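PDB 2CDQ: aspartokinase 1, chloroplastic from Arabidopsis thaliana, which catalyses the ATP-dependent phosphorylation of L-aspartate to 4-phospho-L-aspartate, the first step of the aspartate-family pathway to lysine, threonine, methionine and isoleucine. Local coordinates for residues E248-K253 and R307-Y312. Sequence-based numbering, arbitrary orientation.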
loop_
_atom_site.group_PDB
_atom_site.type_symbol
_atom_site.label_atom_id
_atom_site.label_comp_id
_atom_site.label_asym_id
_atom_site.label_seq_id
_atom_site.Cartn_x
_atom_site.Cartn_y
_atom_site.Cartn_z
ATOM N N GLU A 248 -10.086 -35.444 -7.803
ATOM C CA GLU A 248 -10.351 -34.231 -7.010
ATOM C C GLU A 248 -9.904 -34.332 -5.547
ATOM O O GLU A 248 -9.742 -35.427 -5.003
ATOM C CB GLU A 248 -11.830 -33.807 -7.092
ATOM C CG GLU A 248 -12.813 -34.685 -6.327
ATOM C CD GLU A 248 -14.220 -34.092 -6.262
ATOM O OE1 GLU A 248 -14.556 -33.202 -7.071
ATOM O OE2 GLU A 248 -14.998 -34.529 -5.391
ATOM N N ILE A 249 -9.701 -33.169 -4.929
ATOM C CA ILE A 249 -9.431 -33.065 -3.496
ATOM C C ILE A 249 -10.659 -32.459 -2.824
ATOM O O ILE A 249 -11.131 -31.400 -3.230
ATOM C CB ILE A 249 -8.170 -32.213 -3.207
ATOM C CG1 ILE A 249 -6.945 -32.829 -3.891
ATOM C CG2 ILE A 249 -7.922 -32.089 -1.703
ATOM C CD1 ILE A 249 -5.960 -31.813 -4.433
ATOM N N GLN A 250 -11.181 -33.153 -1.816
ATOM C CA GLN A 250 -12.399 -32.739 -1.126
ATOM C C GLN A 250 -12.089 -32.187 0.253
ATOM O O GLN A 250 -11.360 -32.805 1.022
ATOM C CB GLN A 250 -13.358 -33.920 -0.984
ATOM C CG GLN A 250 -14.034 -34.358 -2.277
ATOM C CD GLN A 250 -15.016 -35.508 -2.078
ATOM O OE1 GLN A 250 -15.299 -35.923 -0.944
ATOM N NE2 GLN A 250 -15.543 -36.028 -3.187
ATOM N N VAL A 251 -12.647 -31.023 0.562
ATOM C CA VAL A 251 -12.519 -30.429 1.893
ATOM C C VAL A 251 -13.908 -30.367 2.522
ATOM O O VAL A 251 -14.828 -29.772 1.958
ATOM C CB VAL A 251 -11.851 -29.027 1.829
ATOM C CG1 VAL A 251 -12.062 -28.241 3.113
ATOM C CG2 VAL A 251 -10.365 -29.161 1.533
ATOM N N TRP A 252 -14.057 -30.996 3.683
ATOM C CA TRP A 252 -15.365 -31.098 4.331
ATOM C C TRP A 252 -15.653 -30.013 5.381
ATOM O O TRP A 252 -14.785 -29.645 6.178
ATOM C CB TRP A 252 -15.564 -32.504 4.899
ATOM C CG TRP A 252 -15.740 -33.539 3.816
ATOM C CD1 TRP A 252 -14.751 -34.206 3.145
ATOM C CD2 TRP A 252 -16.978 -34.007 3.269
ATOM N NE1 TRP A 252 -15.300 -35.058 2.218
ATOM C CE2 TRP A 252 -16.664 -34.955 2.274
ATOM C CE3 TRP A 252 -18.323 -33.716 3.524
ATOM C CZ2 TRP A 252 -17.647 -35.614 1.533
ATOM C CZ3 TRP A 252 -19.298 -34.373 2.786
ATOM C CH2 TRP A 252 -18.955 -35.310 1.804
ATOM N N LYS A 253 -16.884 -29.504 5.341
ATOM C CA LYS A 253 -17.379 -28.484 6.267
ATOM C C LYS A 253 -18.808 -28.814 6.719
ATOM O O LYS A 253 -19.390 -29.802 6.269
ATOM C CB LYS A 253 -17.345 -27.100 5.608
ATOM C CG LYS A 253 -15.959 -26.470 5.495
ATOM C CD LYS A 253 -16.047 -24.955 5.372
ATOM C CE LYS A 253 -16.257 -24.294 6.734
ATOM N NZ LYS A 253 -16.564 -22.838 6.614
ATOM N N ARG A 307 -12.848 -29.474 -4.017
ATOM C CA ARG A 307 -14.276 -29.403 -3.708
ATOM C C ARG A 307 -14.534 -29.202 -2.216
ATOM O O ARG A 307 -13.949 -29.893 -1.375
ATOM C CB ARG A 307 -15.005 -30.656 -4.199
ATOM C CG ARG A 307 -16.527 -30.541 -4.150
ATOM C CD ARG A 307 -17.190 -31.811 -4.645
ATOM N NE ARG A 307 -16.891 -32.068 -6.051
ATOM C CZ ARG A 307 -17.621 -31.617 -7.064
ATOM N NH1 ARG A 307 -18.708 -30.881 -6.839
ATOM N NH2 ARG A 307 -17.261 -31.899 -8.308
ATOM N N VAL A 308 -15.413 -28.256 -1.899
ATOM C CA VAL A 308 -15.796 -28.015 -0.516
ATOM C C VAL A 308 -17.216 -28.534 -0.311
ATOM O O VAL A 308 -18.162 -28.043 -0.935
ATOM C CB VAL A 308 -15.661 -26.528 -0.125
ATOM C CG1 VAL A 308 -15.938 -26.340 1.349
ATOM C CG2 VAL A 308 -14.267 -26.022 -0.451
ATOM N N LYS A 309 -17.344 -29.539 0.558
ATOM C CA LYS A 309 -18.598 -30.272 0.749
ATOM C C LYS A 309 -19.194 -30.131 2.147
ATOM O O LYS A 309 -18.493 -29.817 3.118
ATOM C CB LYS A 309 -18.409 -31.756 0.429
ATOM C CG LYS A 309 -18.034 -32.039 -1.013
ATOM C CD LYS A 309 -18.260 -33.489 -1.387
ATOM C CE LYS A 309 -19.687 -33.727 -1.854
ATOM N NZ LYS A 309 -19.852 -35.096 -2.421
ATOM N N ASN A 310 -20.497 -30.383 2.232
ATOM C CA ASN A 310 -21.238 -30.322 3.483
ATOM C C ASN A 310 -21.476 -31.724 4.044
ATOM O O ASN A 310 -22.132 -32.547 3.408
ATOM C CB ASN A 310 -22.576 -29.611 3.252
ATOM C CG ASN A 310 -23.313 -29.306 4.541
ATOM O OD1 ASN A 310 -22.775 -29.468 5.635
ATOM N ND2 ASN A 310 -24.555 -28.856 4.416
ATOM N N SER A 311 -20.943 -31.995 5.233
ATOM C CA SER A 311 -21.103 -33.313 5.842
ATOM C C SER A 311 -22.565 -33.607 6.169
ATOM O O SER A 311 -22.966 -34.766 6.242
ATOM C CB SER A 311 -20.183 -33.516 7.058
ATOM O OG SER A 311 -20.039 -32.339 7.834
ATOM N N TYR A 312 -23.360 -32.554 6.333
ATOM C CA TYR A 312 -24.792 -32.707 6.566
ATOM C C TYR A 312 -25.593 -32.766 5.267
ATOM O O TYR A 312 -26.822 -32.880 5.291
ATOM C CB TYR A 312 -25.317 -31.584 7.463
ATOM C CG TYR A 312 -24.832 -31.676 8.885
ATOM C CD1 TYR A 312 -23.876 -30.792 9.367
ATOM C CD2 TYR A 312 -25.324 -32.652 9.751
ATOM C CE1 TYR A 312 -23.422 -30.867 10.676
ATOM C CE2 TYR A 312 -24.873 -32.741 11.066
ATOM C CZ TYR A 312 -23.924 -31.841 11.523
ATOM O OH TYR A 312 -23.468 -31.907 12.823
#
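Arg307 N gives a hydrogen bond to Ile249 O and Val251 N one to Arg307 O; with Lys309 N to Val251 O and Lys253 N to Lys309 O, they make 248-253 and 307-310 parallel neighbours. Ser311, just past the strand, carries the ladder one rung further, its N giving a hydrogen bond of 2.9 Å to Lys253 O; its OG reaches the same oxygen from above the carbonyl plane. Charge pairing closes the other end. Arg307 NE lies 2.8 Å from Glu248 OE1 in a salt bridge using the syn lone pair of that oxygen, which sits nearly in the guanidinium plane, while Glu248 OE2 takes a 2.7 Å hydrogen bond from Gln250 NE2, so both carboxylate oxygens are held. These strands belong to the central sheet of the amino acid kinase fold, where 248-253 sits between 306-310 and strand 29-33, which bears the probable ATP-binding Lys32. On the face bearing Gln250, Trp252 and Lys309, packing centres on the indole: Lys309 CB stands 3.6 Å from the centroid of the Trp252 six-membered ring, a CH-pi contact over one face. Phe33 also has its ring stacked with that of Trp252. With CG anti to the carbonyl carbon (chi1 -63°) and chi2 near trans, Lys309 runs alongside the indole and lays CD 3.7 Å from Trp252 CZ2; its NZ is hydrogen-bonded to Pro314 O.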